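Local atomic coordinates of aminotransferase class I and II (Streptococcus suis 89/1591, PDB entry 3OP7), a protein that probably catalyses pyridoxal-phosphate-dependent transfer of amino groups, carrying the cofactor as an internal aldimine on a lysine, as a class I and II aminotransferase. Residues A[164-169]-A[308-313]; A[198-203]-A[302-307]. All coordinates share one frame; numbering follows the deposited sequence.

Interaction 1 (A[164-169]-A[308-313]); sequences NNPTGA and TSFVKI
Pro166 and Phe310 meet in a buried CH-pi contact where the turn after strand 157-161 of the large mixed sheet, at the cofactor site, lies against strand 309-313 of the small antiparallel sheet. CG of Pro166 sits over the middle of one ring face, 3.7 Å from the ring centroid of Phe310 and 12° off its normal. With CG anti to the backbone N (chi1 -154°), Phe310 swings its ring over to the proline. The ring of Phe310 also meets that of Tyr345, the two planes nearly parallel. The peptide bond before Pro166 is cis, a geometry proline adopts more readily than other residues. Thr308 adds the polar grip: its OG1 donates to Pro166 O at 2.9 Å, approaching from 40° above the carbonyl plane, while its CG2 lies 3.7 Å from Asn164 O. Between Thr167 O and Phe310 N a water forms a bridge, giving to the first (2.8 Å) and accepting from the second (3.0 Å). Gly168, with a positive phi, lets the turn pass close to Thr308. Within the turn, Thr167 OG1 accepts from Ala169 N in an ST turn. Asn165, beside the proline, donates through ND2 to O3 of the cofactor-lysine adduct at position 222 and accepts from Arg347 at OD1. The contact therefore joins a CH-pi contact to hydrogen-bonded carbonyls, and holds the backbone next to Asn165, which hydrogen-bonds the cofactor.

Interaction 2 (A[198-203]-A[302-307]); sequences SFSELD and RPAVVS
Ala304, Val305 and Val306 of the loop joining strands 298-300 and 309-313 meet Ser198, Phe199 and Ser200 of the loop that follows strand 189-193. Ala304 comes first, at the centre of an inverse gamma turn. Its carbonyl O receives a short hydrogen bond, 2.7 Å, from Ser198 OG, with the donor tilted 22° from the carbonyl plane. CB of Ala304 lies 3.7 Å from Ser198 OG, an ordinary packing distance. That hydroxyl is used heavily: OG stands anti to the backbone N (chi1 179°), gives its proton to Ala304 O, and accepts from both Ser200 OG and, in an ST turn, Ser200 N. A second ST turn follows, Leu202 N donating to Ser200 OG. Val305, next in line, accepts at its O from Phe199 N (3.1 Å), the donor standing 36° above the carbonyl plane. The same oxygen lies at the edge of the Phe199 ring, near its plane. One branch of Val305, CG1, packs 3.6 Å from Phe199 CB, and the other, CG2, reaches Ser200 CA at 4.0 Å. Beyond them the Phe199 ring leads off to Leu274 and Leu281 of helix 270-294. Val306 closes the contact with CG1, 3.6 Å from Ser198 CA. Two successive carbonyls are thus satisfied by a serine hydroxyl and a backbone N-H, while the valine methyls pack against the backbone and CB atoms beside those bonds.

The centres of interactions 1 and 2 lie about 12 Å apart, and the contacts touch: Gly168 O and Ala304 N are 2.8 Å apart, a probable hydrogen bond, and Gly168 CA packs 3.5 Å from Val306 CG2. Along the chain the order is 164-169, 198-203, 302-307 and 308-313, so interaction 2 falls between the two halves of interaction 1. The first two segments follow neighbouring parallel strands, 157-161 and 189-193, of the large mixed sheet; the last two run continuously into strand 309-313 of the small antiparallel sheet. One continuous piece of chain thus meets two loops of the large mixed sheet, joining the two parts of the fold, with interaction 1 the one next to the cofactor.

Interaction 1 (A[164-169]-A[308-313])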
loop_
_atom_site.group_PDB
_atom_site.type_symbol
_atom_site.label_atom_id
_atom_site.label_comp_id
_atom_site.label_asym_id
_atom_site.label_seq_id
_atom_site.Cartn_x
_atom_site.Cartn_y
_atom_site.Cartn_z
ATOM N N ASN A 164 18.791 7.101 11.112
ATOM C CA ASN A 164 17.593 7.948 11.235
ATOM C C ASN A 164 17.416 8.901 10.051
ATOM O O ASN A 164 18.373 9.392 9.522
ATOM C CB ASN A 164 17.674 8.791 12.520
ATOM C CG ASN A 164 16.303 9.391 12.912
ATOM O OD1 ASN A 164 15.232 8.907 12.497
ATOM N ND2 ASN A 164 16.333 10.441 13.706
ATOM N N ASN A 165 16.176 9.158 9.657
ATOM C CA ASN A 165 15.806 10.213 8.702
ATOM C C ASN A 165 15.249 11.349 9.565
ATOM O O ASN A 165 14.159 11.189 10.145
ATOM C CB ASN A 165 14.734 9.651 7.744
ATOM C CG ASN A 165 14.326 10.622 6.653
ATOM O OD1 ASN A 165 14.416 11.809 6.801
ATOM N ND2 ASN A 165 13.799 10.078 5.554
ATOM N N PRO A 166 15.904 12.532 9.574
ATOM C CA PRO A 166 16.823 13.099 8.564
ATOM C C PRO A 166 18.306 13.106 8.820
ATOM O O PRO A 166 19.080 13.501 7.942
ATOM C CB PRO A 166 16.311 14.539 8.487
ATOM C CG PRO A 166 16.058 14.859 9.973
ATOM C CD PRO A 166 15.520 13.574 10.555
ATOM N N THR A 167 18.734 12.708 10.023
ATOM C CA THR A 167 20.104 12.925 10.462
ATOM C C THR A 167 21.177 12.003 9.913
ATOM O O THR A 167 22.344 12.393 9.821
ATOM C CB THR A 167 20.201 12.808 12.003
ATOM O OG1 THR A 167 19.854 11.467 12.388
ATOM C CG2 THR A 167 19.290 13.852 12.679
ATOM N N GLY A 168 20.788 10.791 9.535
ATOM C CA GLY A 168 21.755 9.829 9.054
ATOM C C GLY A 168 22.548 9.184 10.166
ATOM O O GLY A 168 23.504 8.445 9.873
ATOM N N ALA A 169 22.234 9.501 11.438
ATOM C CA ALA A 169 22.987 8.973 12.592
ATOM C C ALA A 169 22.506 7.556 12.930
ATOM O O ALA A 169 21.345 7.237 12.720
ATOM C CB ALA A 169 22.789 9.882 13.834
ATOM N N THR A 308 21.285 10.430 3.697
ATOM C CA THR A 308 20.565 11.601 4.205
ATOM C C THR A 308 21.497 12.368 5.129
ATOM O O THR A 308 22.397 11.802 5.755
ATOM C CB THR A 308 19.220 11.276 4.883
ATOM O OG1 THR A 308 18.560 12.499 5.315
ATOM C CG2 THR A 308 19.400 10.298 6.064
ATOM N N SER A 309 21.359 13.686 5.128
ATOM C CA SER A 309 22.111 14.517 6.053
ATOM C C SER A 309 21.261 15.698 6.495
ATOM O O SER A 309 20.254 16.050 5.863
ATOM C CB SER A 309 23.450 15.042 5.452
ATOM O OG SER A 309 23.213 15.951 4.389
ATOM N N PHE A 310 21.678 16.317 7.593
ATOM C CA PHE A 310 20.865 17.361 8.248
ATOM C C PHE A 310 21.863 18.434 8.601
ATOM O O PHE A 310 22.636 18.285 9.543
ATOM C CB PHE A 310 20.152 16.819 9.470
ATOM C CG PHE A 310 18.872 17.544 9.847
ATOM C CD1 PHE A 310 17.927 17.882 8.908
ATOM C CD2 PHE A 310 18.627 17.868 11.173
ATOM C CE1 PHE A 310 16.724 18.505 9.279
ATOM C CE2 PHE A 310 17.467 18.510 11.551
ATOM C CZ PHE A 310 16.492 18.805 10.602
ATOM N N VAL A 311 21.816 19.512 7.831
ATOM C CA VAL A 311 22.869 20.496 7.842
ATOM C C VAL A 311 22.366 21.730 8.583
ATOM O O VAL A 311 21.223 22.180 8.410
ATOM C CB VAL A 311 23.259 20.835 6.386
ATOM C CG1 VAL A 311 24.290 21.891 6.317
ATOM C CG2 VAL A 311 23.735 19.582 5.664
ATOM N N LYS A 312 23.214 22.239 9.462
ATOM C CA LYS A 312 22.875 23.397 10.279
ATOM C C LYS A 312 23.284 24.676 9.561
ATOM O O LYS A 312 24.469 24.882 9.317
ATOM C CB LYS A 312 23.613 23.313 11.619
ATOM C CG LYS A 312 23.102 24.281 12.662
ATOM C CD LYS A 312 23.982 24.232 13.901
ATOM C CE LYS A 312 23.318 24.853 15.130
ATOM N NZ LYS A 312 24.030 24.396 16.369
ATOM N N ILE A 313 22.310 25.532 9.258
ATOM C CA ILE A 313 22.550 26.792 8.548
ATOM C C ILE A 313 22.535 27.950 9.552
ATOM O O ILE A 313 21.486 28.252 10.123
ATOM C CB ILE A 313 21.454 27.031 7.433
ATOM C CG1 ILE A 313 21.330 25.837 6.502
ATOM C CG2 ILE A 313 21.764 28.327 6.632
ATOM C CD1 ILE A 313 22.577 25.471 5.722
HETATM O O HOH W 1 23.689 14.653 8.999
#

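Interaction 2 (A[198-203]-A[302-307])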
loop_
_atom_site.group_PDB
_atom_site.type_symbol
_atom_site.label_atom_id
_atom_site.label_comp_id
_atom_site.label_asym_id
_atom_site.label_seq_id
_atom_site.Cartn_x
_atom_site.Cartn_y
_atom_site.Cartn_z
ATOM N N SER A 198 23.885 1.452 7.147
ATOM C CA SER A 198 25.101 2.181 7.189
ATOM C C SER A 198 26.195 1.492 6.357
ATOM O O SER A 198 26.379 0.285 6.446
ATOM C CB SER A 198 25.599 2.330 8.637
ATOM O OG SER A 198 26.822 3.035 8.676
ATOM N N PHE A 199 26.978 2.303 5.649
ATOM C CA PHE A 199 28.161 1.846 4.929
ATOM C C PHE A 199 29.404 2.212 5.700
ATOM O O PHE A 199 30.522 2.089 5.191
ATOM C CB PHE A 199 28.225 2.459 3.521
ATOM C CG PHE A 199 27.274 1.830 2.561
ATOM C CD1 PHE A 199 25.903 2.066 2.681
ATOM C CD2 PHE A 199 27.718 1.010 1.518
ATOM C CE1 PHE A 199 24.989 1.512 1.810
ATOM C CE2 PHE A 199 26.757 0.427 0.617
ATOM C CZ PHE A 199 25.407 0.705 0.775
ATOM N N SER A 200 29.214 2.630 6.938
ATOM C CA SER A 200 30.334 2.907 7.837
ATOM C C SER A 200 30.935 1.617 8.374
ATOM O O SER A 200 30.458 0.524 8.106
ATOM C CB SER A 200 29.861 3.767 9.011
ATOM O OG SER A 200 29.279 2.982 10.042
ATOM N N GLU A 201 31.969 1.785 9.178
ATOM C CA GLU A 201 32.601 0.611 9.792
ATOM C C GLU A 201 31.972 0.236 11.141
ATOM O O GLU A 201 32.342 -0.791 11.725
ATOM C CB GLU A 201 34.124 0.775 9.901
ATOM C CG GLU A 201 34.851 0.384 8.619
ATOM C CD GLU A 201 36.361 0.295 8.828
ATOM O OE1 GLU A 201 36.792 -0.417 9.763
ATOM O OE2 GLU A 201 37.121 0.932 8.066
ATOM N N LEU A 202 30.976 0.998 11.601
ATOM C CA LEU A 202 30.290 0.681 12.854
ATOM C C LEU A 202 29.603 -0.678 12.781
ATOM O O LEU A 202 29.144 -1.121 11.724
ATOM C CB LEU A 202 29.258 1.754 13.208
ATOM C CG LEU A 202 29.791 3.153 13.548
ATOM C CD1 LEU A 202 28.636 4.163 13.645
ATOM C CD2 LEU A 202 30.514 3.069 14.862
ATOM N N ASP A 203 29.525 -1.336 13.940
ATOM C CA ASP A 203 28.810 -2.589 14.064
ATOM C C ASP A 203 27.328 -2.271 14.290
ATOM O O ASP A 203 26.936 -1.847 15.373
ATOM C CB ASP A 203 29.388 -3.387 15.237
ATOM C CG ASP A 203 28.683 -4.707 15.476
ATOM O OD1 ASP A 203 27.807 -5.124 14.682
ATOM O OD2 ASP A 203 29.007 -5.338 16.482
ATOM N N ARG A 302 28.245 14.643 10.609
ATOM C CA ARG A 302 28.378 13.762 9.440
ATOM C C ARG A 302 27.591 12.471 9.624
ATOM O O ARG A 302 27.799 11.774 10.613
ATOM C CB ARG A 302 29.870 13.448 9.211
ATOM C CG ARG A 302 30.207 12.655 7.955
ATOM C CD ARG A 302 31.665 12.282 7.991
ATOM N NE ARG A 302 32.184 11.679 6.766
ATOM C CZ ARG A 302 32.366 10.374 6.541
ATOM N NH1 ARG A 302 32.010 9.457 7.422
ATOM N NH2 ARG A 302 32.907 9.976 5.388
ATOM N N PRO A 303 26.710 12.146 8.663
ATOM C CA PRO A 303 25.886 10.926 8.731
ATOM C C PRO A 303 26.758 9.676 8.692
ATOM O O PRO A 303 27.903 9.733 8.266
ATOM C CB PRO A 303 25.018 11.029 7.499
ATOM C CG PRO A 303 25.830 11.830 6.533
ATOM C CD PRO A 303 26.500 12.851 7.384
ATOM N N ALA A 304 26.214 8.551 9.117
ATOM C CA ALA A 304 26.989 7.324 9.169
ATOM C C ALA A 304 27.026 6.664 7.754
ATOM O O ALA A 304 26.694 5.503 7.619
ATOM C CB ALA A 304 26.347 6.353 10.210
ATOM N N VAL A 305 27.511 7.408 6.748
ATOM C CA VAL A 305 27.636 6.931 5.357
ATOM C C VAL A 305 26.305 6.291 4.933
ATOM O O VAL A 305 26.232 5.129 4.525
ATOM C CB VAL A 305 28.874 5.998 5.147
ATOM C CG1 VAL A 305 29.245 5.923 3.661
ATOM C CG2 VAL A 305 30.127 6.470 5.967
ATOM N N VAL A 306 25.263 7.116 5.038
ATOM C CA VAL A 306 23.959 6.865 4.446
ATOM C C VAL A 306 23.534 8.123 3.702
ATOM O O VAL A 306 24.020 9.215 3.977
ATOM C CB VAL A 306 22.887 6.430 5.514
ATOM C CG1 VAL A 306 23.308 5.105 6.209
ATOM C CG2 VAL A 306 22.657 7.506 6.561
ATOM N N SER A 307 22.573 7.981 2.812
ATOM C CA SER A 307 22.198 9.034 1.846
ATOM C C SER A 307 21.273 10.149 2.382
ATOM O O SER A 307 20.484 10.723 1.597
ATOM C CB SER A 307 21.516 8.347 0.615
ATOM O OG SER A 307 20.325 7.605 0.936
#